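Local coordinates for hypothetical protein (Nostoc punctiforme, PDB 2O62) that is of unknown function but pairs two beta-rich domains of the calycin clan, whose members often bind small hydrophobic molecules, at residues A[21-26]-A[213-218]; A[77-82]-A[95-100]; A[103-108]-A[120-125]. All blocks are in the same frame, centred on the assembly; numbering follows the deposited sequence.

Overall arrangement
All three contacts involve the antiparallel sheet formed by the N-terminal part of the chain. Contacts 2 and 3 are buried hairpins in it. They share a border, because strands 93-100 and 103-111 are neighbours, and Glu95 forms a salt bridge with Arg106. Contact 1 is only partly buried. It joins the end of strand 14-23 to the C-terminal barrel, about 10 Å from contact 3 between centres. Asp217 of contact 1 forms a salt bridge with Arg103 of contact 3. The chemistry differs with place: contact 1 is mainly apolar packing, contact 2 combines strand pairing with serine bonds and bridging waters, and contact 3 adds a salt-bridge network.

Contact 1: residues A[21-26]-A[213-218]; sequences SNFSPE and LLLPDG
Phe23 meets Leu215 and Pro216, and Leu213 meets the turn 24-26, in a small and largely apolar packing contact between two domains. It sits where strand 14-23 of the N-terminal sheet ends beside the end of strand 210-214 of the C-terminal barrel. The backbones stay well apart, with the CA atoms of Phe23 and Leu215 9.1 Å from each other. Side chains fill the distance. The Phe23 ring and Pro216 come from opposite directions, and ring atom CZ lies 3.7 Å from Pro216 CG. Leu215 reaches over one face of the same ring, toward its rim, with its CD2 4.2 Å from Phe23 CD2. Leu213 sets its CG opposite the backbone N (chi1 173°), and its two methyls touch backbone atoms of the turn. Leu213 CD1 is 3.6 Å from Glu26 C, while Leu213 CD2 is 3.7 Å from Pro25 O. The turn has its own brace. Ser24 OG accepts from Glu26 N at 3.3 Å, which makes an ST turn, and it also bonds Thr28. The carbonyl of Pro25 is held by Gln211 of the barrel. Strand 117-127 lines the same seam, where Leu120 touches Leu213 and Leu122 touches Phe23. The arrangement is a domain interface, with a strand end and turn of one calycin-type sheet laid against the end of a strand, and the turn after it, in the closed C-terminal barrel.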
loop_
_atom_site.group_PDB
_atom_site.type_symbol
_atom_site.label_atom_id
_atom_site.label_comp_id
_atom_site.label_asym_id
_atom_site.label_seq_id
_atom_site.Cartn_x
_atom_site.Cartn_y
_atom_site.Cartn_z
ATOM N N SER A 21 -12.365 -7.060 -0.196
ATOM C CA SER A 21 -13.415 -6.052 0.068
ATOM C C SER A 21 -13.256 -4.856 -0.848
ATOM O O SER A 21 -12.197 -4.237 -0.860
ATOM C CB SER A 21 -13.322 -5.569 1.516
ATOM O OG SER A 21 -13.337 -6.675 2.386
ATOM N N ASN A 22 -14.288 -4.562 -1.637
ATOM C CA ASN A 22 -14.328 -3.381 -2.496
ATOM C C ASN A 22 -14.983 -2.229 -1.792
ATOM O O ASN A 22 -16.105 -2.352 -1.350
ATOM C CB ASN A 22 -15.138 -3.651 -3.745
ATOM C CG ASN A 22 -14.563 -4.770 -4.556
ATOM O OD1 ASN A 22 -13.361 -5.021 -4.524
ATOM N ND2 ASN A 22 -15.414 -5.452 -5.294
ATOM N N PHE A 23 -14.251 -1.132 -1.767
ATOM C CA PHE A 23 -14.675 0.127 -1.204
ATOM C C PHE A 23 -14.793 1.199 -2.275
ATOM O O PHE A 23 -14.028 1.226 -3.251
ATOM C CB PHE A 23 -13.632 0.589 -0.182
ATOM C CG PHE A 23 -13.657 -0.177 1.086
ATOM C CD1 PHE A 23 -12.912 -1.322 1.230
ATOM C CD2 PHE A 23 -14.438 0.236 2.153
ATOM C CE1 PHE A 23 -12.937 -2.062 2.407
ATOM C CE2 PHE A 23 -14.466 -0.510 3.340
ATOM C CZ PHE A 23 -13.683 -1.672 3.448
ATOM N N SER A 24 -15.713 2.130 -2.057
ATOM C CA SER A 24 -15.798 3.349 -2.861
ATOM C C SER A 24 -14.638 4.301 -2.512
ATOM O O SER A 24 -13.982 4.133 -1.467
ATOM C CB SER A 24 -17.131 4.057 -2.616
ATOM O OG SER A 24 -17.110 4.746 -1.386
ATOM N N PRO A 25 -14.393 5.308 -3.365
ATOM C CA PRO A 25 -13.354 6.314 -3.054
ATOM C C PRO A 25 -13.647 7.166 -1.798
ATOM O O PRO A 25 -12.736 7.850 -1.332
ATOM C CB PRO A 25 -13.335 7.197 -4.291
ATOM C CG PRO A 25 -13.973 6.399 -5.362
ATOM C CD PRO A 25 -15.025 5.576 -4.673
ATOM N N GLU A 26 -14.866 7.110 -1.261
ATOM C CA GLU A 26 -15.189 7.731 0.031
ATOM C C GLU A 26 -15.180 6.725 1.202
ATOM O O GLU A 26 -15.537 7.080 2.298
ATOM C CB GLU A 26 -16.542 8.436 -0.006
ATOM C CG GLU A 26 -16.696 9.457 -1.117
ATOM C CD GLU A 26 -16.873 8.832 -2.522
ATOM O OE1 GLU A 26 -17.643 7.844 -2.681
ATOM O OE2 GLU A 26 -16.236 9.336 -3.481
ATOM N N LEU A 213 -7.584 8.567 2.439
ATOM C CA LEU A 213 -8.797 7.937 2.894
ATOM C C LEU A 213 -8.470 6.989 4.031
ATOM O O LEU A 213 -7.547 6.157 3.932
ATOM C CB LEU A 213 -9.457 7.200 1.741
ATOM C CG LEU A 213 -10.659 6.331 2.067
ATOM C CD1 LEU A 213 -11.848 7.182 2.476
ATOM C CD2 LEU A 213 -11.040 5.456 0.894
ATOM N N LEU A 214 -9.209 7.126 5.122
ATOM C CA LEU A 214 -8.969 6.316 6.307
ATOM C C LEU A 214 -9.895 5.104 6.235
ATOM O O LEU A 214 -11.089 5.258 5.955
ATOM C CB LEU A 214 -9.296 7.124 7.544
ATOM C CG LEU A 214 -8.613 8.510 7.591
ATOM C CD1 LEU A 214 -9.079 9.235 8.836
ATOM C CD2 LEU A 214 -7.135 8.384 7.512
ATOM N N LEU A 215 -9.340 3.921 6.457
ATOM C CA LEU A 215 -10.054 2.689 6.228
ATOM C C LEU A 215 -10.050 1.740 7.409
ATOM O O LEU A 215 -9.389 1.986 8.451
ATOM C CB LEU A 215 -9.403 1.988 5.020
ATOM C CG LEU A 215 -9.573 2.673 3.653
ATOM C CD1 LEU A 215 -8.529 2.148 2.656
ATOM C CD2 LEU A 215 -11.009 2.506 3.140
ATOM N N PRO A 216 -10.803 0.629 7.276
ATOM C CA PRO A 216 -10.678 -0.417 8.268
ATOM C C PRO A 216 -9.250 -1.016 8.444
ATOM O O PRO A 216 -8.345 -0.890 7.572
ATOM C CB PRO A 216 -11.621 -1.503 7.740
ATOM C CG PRO A 216 -12.608 -0.785 6.889
ATOM C CD PRO A 216 -11.835 0.300 6.255
ATOM N N ASP A 217 -9.085 -1.684 9.579
ATOM C CA ASP A 217 -7.873 -2.454 9.874
ATOM C C ASP A 217 -6.616 -1.580 9.925
ATOM O O ASP A 217 -5.524 -2.018 9.541
ATOM C CB ASP A 217 -7.695 -3.557 8.838
ATOM C CG ASP A 217 -6.647 -4.614 9.263
ATOM O OD1 ASP A 217 -6.623 -5.040 10.459
ATOM O OD2 ASP A 217 -5.798 -5.006 8.422
ATOM N N GLY A 218 -6.812 -0.333 10.341
ATOM C CA GLY A 218 -5.736 0.669 10.482
ATOM C C GLY A 218 -5.110 1.086 9.160
ATOM O O GLY A 218 -4.042 1.701 9.128
#

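Contact 2: residues A[77-82]-A[95-100]; sequences GSFSEG and ELAFVH
Glu95 begins the pairing with strand 79-81, donating its backbone N to Glu81 O at 2.7 Å. Its carbonyl takes two donors from opposite faces of the carbonyl plane: Glu81 N and Ser80 OG, the latter at 2.7 Å. The side chain is extended and crosses that of Glu81 at a slant. The two carboxylates approach to 3.8 Å between Glu81 OE1 and Glu95 OE1, and one water donates to both oxygens, which probably eases the repulsion. Glu95 OE2 comes obliquely near Phe79 CE2 and CZ, but is held by a salt bridge to Arg106. Leu96 forms the non-hydrogen-bonded pair with Ser80, and its CD2 brushes Ser80 OG. Ala97 and Phe79 exchange both backbone bonds, with Ala97 N 2.8 Å from Phe79 O. Phe79 CG stands between its backbone N and carbonyl carbon (chi1 67°), which swings the ring across the sheet over Ala97. Ala97 CB then sits over the ring centre in a CH-pi contact, 3.4 Å from the centroid. Phe98 points away, and its backbone passes Ser78 OG. Val99 N donates to Ser78 OG at 3.0 Å and 164°, and a second water bridges that hydroxyl to Val99 O. Val99 CG2 also rests 3.7 Å from Gly77 O. Strand 93-100 lies between strand 79-81 and strand 103-111. Phe98 and Leu96 turn to barrel strands 233-242 and 245-253, while Phe79 and Ala97 pack against Arg106 on the other face.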
loop_
_atom_site.group_PDB
_atom_site.type_symbol
_atom_site.label_atom_id
_atom_site.label_comp_id
_atom_site.label_asym_id
_atom_site.label_seq_id
_atom_site.Cartn_x
_atom_site.Cartn_y
_atom_site.Cartn_z
ATOM N N GLY A 77 8.803 -10.129 2.724
ATOM C CA GLY A 77 7.744 -10.643 1.879
ATOM C C GLY A 77 6.768 -9.571 1.446
ATOM O O GLY A 77 5.958 -9.819 0.573
ATOM N N SER A 78 6.819 -8.381 2.032
ATOM C CA SER A 78 5.953 -7.307 1.578
ATOM C C SER A 78 6.255 -6.967 0.128
ATOM O O SER A 78 7.360 -7.174 -0.349
ATOM C CB SER A 78 6.122 -6.039 2.441
ATOM O OG SER A 78 5.728 -6.316 3.785
ATOM N N PHE A 79 5.258 -6.496 -0.600
ATOM C CA PHE A 79 5.452 -6.253 -2.031
ATOM C C PHE A 79 4.500 -5.255 -2.603
ATOM O O PHE A 79 3.528 -4.818 -1.970
ATOM C CB PHE A 79 5.321 -7.578 -2.811
ATOM C CG PHE A 79 3.912 -8.203 -2.808
ATOM C CD1 PHE A 79 3.536 -9.107 -1.807
ATOM C CD2 PHE A 79 2.977 -7.922 -3.839
ATOM C CE1 PHE A 79 2.279 -9.717 -1.838
ATOM C CE2 PHE A 79 1.718 -8.513 -3.849
ATOM C CZ PHE A 79 1.368 -9.398 -2.840
ATOM N N SER A 80 4.744 -4.914 -3.851
ATOM C CA SER A 80 3.808 -4.148 -4.620
ATOM C C SER A 80 3.717 -4.712 -6.007
ATOM O O SER A 80 4.745 -5.080 -6.578
ATOM C CB SER A 80 4.245 -2.693 -4.744
ATOM O OG SER A 80 3.366 -1.961 -5.579
ATOM N N GLU A 81 2.511 -4.657 -6.560
ATOM C CA GLU A 81 2.223 -5.109 -7.908
ATOM C C GLU A 81 1.505 -4.000 -8.677
ATOM O O GLU A 81 0.754 -3.245 -8.115
ATOM C CB GLU A 81 1.339 -6.355 -7.901
ATOM C CG GLU A 81 1.398 -7.067 -9.270
ATOM C CD GLU A 81 0.676 -8.425 -9.342
ATOM O OE1 GLU A 81 -0.078 -8.794 -8.412
ATOM O OE2 GLU A 81 0.905 -9.120 -10.363
ATOM N N GLY A 82 1.787 -3.883 -9.968
ATOM C CA GLY A 82 1.095 -2.915 -10.816
ATOM C C GLY A 82 1.693 -2.817 -12.174
ATOM O O GLY A 82 2.495 -3.666 -12.588
ATOM N N GLU A 95 -1.160 -2.294 -6.424
ATOM C CA GLU A 95 -1.364 -2.914 -5.119
ATOM C C GLU A 95 -0.165 -2.658 -4.214
ATOM O O GLU A 95 0.982 -2.823 -4.645
ATOM C CB GLU A 95 -1.516 -4.412 -5.307
ATOM C CG GLU A 95 -1.639 -5.211 -4.015
ATOM C CD GLU A 95 -1.713 -6.709 -4.245
ATOM O OE1 GLU A 95 -1.604 -7.153 -5.404
ATOM O OE2 GLU A 95 -1.859 -7.456 -3.272
ATOM N N LEU A 96 -0.437 -2.293 -2.970
ATOM C CA LEU A 96 0.564 -2.264 -1.921
ATOM C C LEU A 96 0.203 -3.342 -0.906
ATOM O O LEU A 96 -0.867 -3.329 -0.337
ATOM C CB LEU A 96 0.565 -0.873 -1.270
ATOM C CG LEU A 96 0.780 0.224 -2.354
ATOM C CD1 LEU A 96 0.236 1.503 -1.942
ATOM C CD2 LEU A 96 2.152 0.382 -2.749
ATOM N N ALA A 97 1.125 -4.242 -0.653
ATOM C CA ALA A 97 0.864 -5.435 0.155
ATOM C C ALA A 97 1.855 -5.517 1.313
ATOM O O ALA A 97 3.036 -5.742 1.097
ATOM C CB ALA A 97 0.984 -6.693 -0.746
ATOM N N PHE A 98 1.362 -5.304 2.534
ATOM C CA PHE A 98 2.136 -5.411 3.763
ATOM C C PHE A 98 2.027 -6.800 4.400
ATOM O O PHE A 98 0.938 -7.350 4.519
ATOM C CB PHE A 98 1.683 -4.365 4.811
ATOM C CG PHE A 98 1.631 -2.952 4.312
ATOM C CD1 PHE A 98 0.468 -2.439 3.724
ATOM C CD2 PHE A 98 2.722 -2.108 4.491
ATOM C CE1 PHE A 98 0.397 -1.133 3.310
ATOM C CE2 PHE A 98 2.659 -0.794 4.044
ATOM C CZ PHE A 98 1.523 -0.324 3.456
ATOM N N VAL A 99 3.164 -7.339 4.827
ATOM C CA VAL A 99 3.246 -8.558 5.583
ATOM C C VAL A 99 3.763 -8.209 6.993
ATOM O O VAL A 99 4.715 -7.444 7.158
ATOM C CB VAL A 99 4.152 -9.537 4.901
ATOM C CG1 VAL A 99 4.273 -10.824 5.723
ATOM C CG2 VAL A 99 3.639 -9.802 3.487
ATOM N N HIS A 100 3.093 -8.734 8.007
ATOM C CA HIS A 100 3.503 -8.573 9.404
ATOM C C HIS A 100 3.027 -9.736 10.249
ATOM O O HIS A 100 1.820 -9.873 10.480
ATOM C CB HIS A 100 2.904 -7.292 9.974
ATOM C CG HIS A 100 3.251 -7.054 11.416
ATOM N ND1 HIS A 100 4.459 -6.511 11.810
ATOM C CD2 HIS A 100 2.553 -7.274 12.550
ATOM C CE1 HIS A 100 4.491 -6.424 13.127
ATOM N NE2 HIS A 100 3.352 -6.891 13.602
HETATM O O HOH W 1 5.861 -4.992 6.085
HETATM O O HOH W 2 -1.021 -9.516 -6.152
#

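Contact 3: residues A[103-108]-A[120-125]; sequences RRLRLV and LTLIRE
Arg104 and Arg106 each set CG beside the backbone N (chi1 -48° and -50°) and then bend at chi3, which brings both guanidinium groups to the Glu125 carboxylate. Glu125 starts the same way (chi1 -71°) and extends beyond CG to meet them. The three form a buried salt-bridge network. Arg104 donates NE and NH2 to Glu125 OE1, with NE at 3.0 Å. Arg106 takes both oxygens: its NE is 2.9 Å from Glu125 OE1, and its NH2 is 2.9 Å from Glu125 OE2. Three N-H groups therefore converge on OE1, so a single oxygen carries three bonds. Both arginines present an edge to the carboxylate, and Arg106 comes from above the carboxylate plane. Ile123 CD1 covers one face of the Arg106 guanidinium. Without the carboxylate, as with an alanine here, both guanidinium groups would probably lose their shared counter-charge and be freer to turn. Arg106 NH1 also bridges to Glu95, and Arg104 bonds Asn12 and makes a cation-pi contact with Trp16.

Arg103 grips the backbone instead. Its NE donates to Glu125 O at 2.9 Å, its NH2 bonds Arg104 O, and Asp217 provides a salt bridge. The opposite face is mostly leucine, with Arg124 at one end; its guanidinium goes to Glu134 and Ser21. Leu122 CD1 lies 3.7 Å from Leu105 CD1 and equally near Leu107 CD1, and these leucines pack on Ala219 and Ala221 of the barrel. Backbone bonds tie the strands at three hydrogen-bonded pairs, including Val108 N to Thr121 O at 2.8 Å. The arrangement is an antiparallel beta hairpin in a calycin-type sheet, with one leucine-rich face on the barrel and the other face charged at its Arg104-Arg106-Glu125 end, near Trp16 and Phe20.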
loop_
_atom_site.group_PDB
_atom_site.type_symbol
_atom_site.label_atom_id
_atom_site.label_comp_id
_atom_site.label_asym_id
_atom_site.label_seq_id
_atom_site.Cartn_x
_atom_site.Cartn_y
_atom_site.Cartn_z
ATOM N N ARG A 103 -0.338 -11.733 9.615
ATOM C CA ARG A 103 -1.248 -10.898 8.848
ATOM C C ARG A 103 -0.627 -10.428 7.559
ATOM O O ARG A 103 0.584 -10.189 7.486
ATOM C CB ARG A 103 -1.616 -9.626 9.643
ATOM C CG ARG A 103 -2.567 -9.853 10.812
ATOM C CD ARG A 103 -4.012 -10.181 10.449
ATOM N NE ARG A 103 -4.411 -9.443 9.257
ATOM C CZ ARG A 103 -4.861 -8.197 9.246
ATOM N NH1 ARG A 103 -5.139 -7.584 10.384
ATOM N NH2 ARG A 103 -5.087 -7.599 8.079
ATOM N N ARG A 104 -1.477 -10.268 6.550
ATOM C CA ARG A 104 -1.177 -9.400 5.417
ATOM C C ARG A 104 -2.293 -8.386 5.314
ATOM O O ARG A 104 -3.457 -8.668 5.674
ATOM C CB ARG A 104 -1.004 -10.133 4.098
ATOM C CG ARG A 104 -0.105 -11.323 4.168
ATOM C CD ARG A 104 0.417 -11.721 2.812
ATOM N NE ARG A 104 -0.627 -12.191 1.930
ATOM C CZ ARG A 104 -0.449 -12.655 0.700
ATOM N NH1 ARG A 104 0.762 -12.738 0.183
ATOM N NH2 ARG A 104 -1.489 -13.058 -0.020
ATOM N N LEU A 105 -1.938 -7.194 4.859
ATOM C CA LEU A 105 -2.918 -6.178 4.510
ATOM C C LEU A 105 -2.525 -5.694 3.157
ATOM O O LEU A 105 -1.415 -5.137 2.998
ATOM C CB LEU A 105 -2.920 -4.972 5.454
ATOM C CG LEU A 105 -3.858 -3.929 4.783
ATOM C CD1 LEU A 105 -5.300 -4.132 5.299
ATOM C CD2 LEU A 105 -3.479 -2.548 4.800
ATOM N N ARG A 106 -3.413 -5.911 2.185
ATOM C CA ARG A 106 -3.086 -5.620 0.797
ATOM C C ARG A 106 -4.121 -4.644 0.277
ATOM O O ARG A 106 -5.322 -4.878 0.431
ATOM C CB ARG A 106 -3.042 -6.857 -0.047
ATOM C CG ARG A 106 -2.218 -7.887 0.570
ATOM C CD ARG A 106 -1.894 -9.051 -0.346
ATOM N NE ARG A 106 -2.955 -10.037 -0.475
ATOM C CZ ARG A 106 -3.480 -10.452 -1.630
ATOM N NH1 ARG A 106 -3.126 -9.918 -2.793
ATOM N NH2 ARG A 106 -4.352 -11.448 -1.639
ATOM N N LEU A 107 -3.651 -3.530 -0.255
ATOM C CA LEU A 107 -4.536 -2.483 -0.707
ATOM C C LEU A 107 -4.331 -2.226 -2.194
ATOM O O LEU A 107 -3.241 -1.878 -2.621
ATOM C CB LEU A 107 -4.328 -1.197 0.125
ATOM C CG LEU A 107 -5.407 -0.089 0.038
ATOM C CD1 LEU A 107 -5.526 0.658 1.330
ATOM C CD2 LEU A 107 -5.062 0.901 -1.028
ATOM N N VAL A 108 -5.404 -2.378 -2.966
ATOM C CA VAL A 108 -5.446 -2.037 -4.362
ATOM C C VAL A 108 -6.208 -0.714 -4.602
ATOM O O VAL A 108 -7.321 -0.502 -4.081
ATOM C CB VAL A 108 -6.146 -3.144 -5.173
ATOM C CG1 VAL A 108 -6.065 -2.867 -6.629
ATOM C CG2 VAL A 108 -5.544 -4.480 -4.855
ATOM N N LEU A 120 -11.284 1.111 -4.424
ATOM C CA LEU A 120 -10.227 0.362 -3.757
ATOM C C LEU A 120 -10.646 -1.040 -3.367
ATOM O O LEU A 120 -11.826 -1.311 -3.113
ATOM C CB LEU A 120 -9.807 1.051 -2.493
ATOM C CG LEU A 120 -9.605 2.574 -2.427
ATOM C CD1 LEU A 120 -9.895 3.022 -1.042
ATOM C CD2 LEU A 120 -8.219 2.966 -2.733
ATOM N N THR A 121 -9.647 -1.900 -3.266
ATOM C CA THR A 121 -9.836 -3.253 -2.775
ATOM C C THR A 121 -8.918 -3.388 -1.548
ATOM O O THR A 121 -7.744 -3.057 -1.592
ATOM C CB THR A 121 -9.531 -4.301 -3.854
ATOM O OG1 THR A 121 -10.315 -4.042 -5.029
ATOM C CG2 THR A 121 -9.851 -5.733 -3.330
ATOM N N LEU A 122 -9.486 -3.833 -0.447
ATOM C CA LEU A 122 -8.761 -4.068 0.781
ATOM C C LEU A 122 -8.823 -5.529 1.070
ATOM O O LEU A 122 -9.893 -6.074 1.189
ATOM C CB LEU A 122 -9.364 -3.267 1.914
ATOM C CG LEU A 122 -8.517 -3.143 3.171
ATOM C CD1 LEU A 122 -7.310 -2.242 2.900
ATOM C CD2 LEU A 122 -9.419 -2.537 4.238
ATOM N N ILE A 123 -7.655 -6.173 1.090
ATOM C CA ILE A 123 -7.572 -7.580 1.301
ATOM C C ILE A 123 -6.907 -7.785 2.668
ATOM O O ILE A 123 -5.701 -7.544 2.839
ATOM C CB ILE A 123 -6.779 -8.249 0.189
ATOM C CG1 ILE A 123 -7.409 -7.929 -1.189
ATOM C CG2 ILE A 123 -6.693 -9.743 0.431
ATOM C CD1 ILE A 123 -6.521 -8.330 -2.415
ATOM N N ARG A 124 -7.705 -8.237 3.631
ATOM C CA ARG A 124 -7.253 -8.449 5.013
ATOM C C ARG A 124 -7.148 -9.930 5.277
ATOM O O ARG A 124 -8.158 -10.599 5.339
ATOM C CB ARG A 124 -8.236 -7.829 6.011
ATOM C CG ARG A 124 -8.313 -6.323 5.905
ATOM C CD ARG A 124 -9.549 -5.780 6.570
ATOM N NE ARG A 124 -10.718 -5.931 5.728
ATOM C CZ ARG A 124 -11.955 -5.552 6.067
ATOM N NH1 ARG A 124 -12.191 -5.009 7.231
ATOM N NH2 ARG A 124 -12.931 -5.698 5.198
ATOM N N GLU A 125 -5.923 -10.403 5.477
ATOM C CA GLU A 125 -5.624 -11.816 5.528
ATOM C C GLU A 125 -4.886 -12.170 6.796
ATOM O O GLU A 125 -4.020 -11.428 7.247
ATOM C CB GLU A 125 -4.786 -12.222 4.331
ATOM C CG GLU A 125 -5.564 -12.217 3.011
ATOM C CD GLU A 125 -4.677 -12.271 1.806
ATOM O OE1 GLU A 125 -3.564 -11.711 1.846
ATOM O OE2 GLU A 125 -5.088 -12.861 0.783
#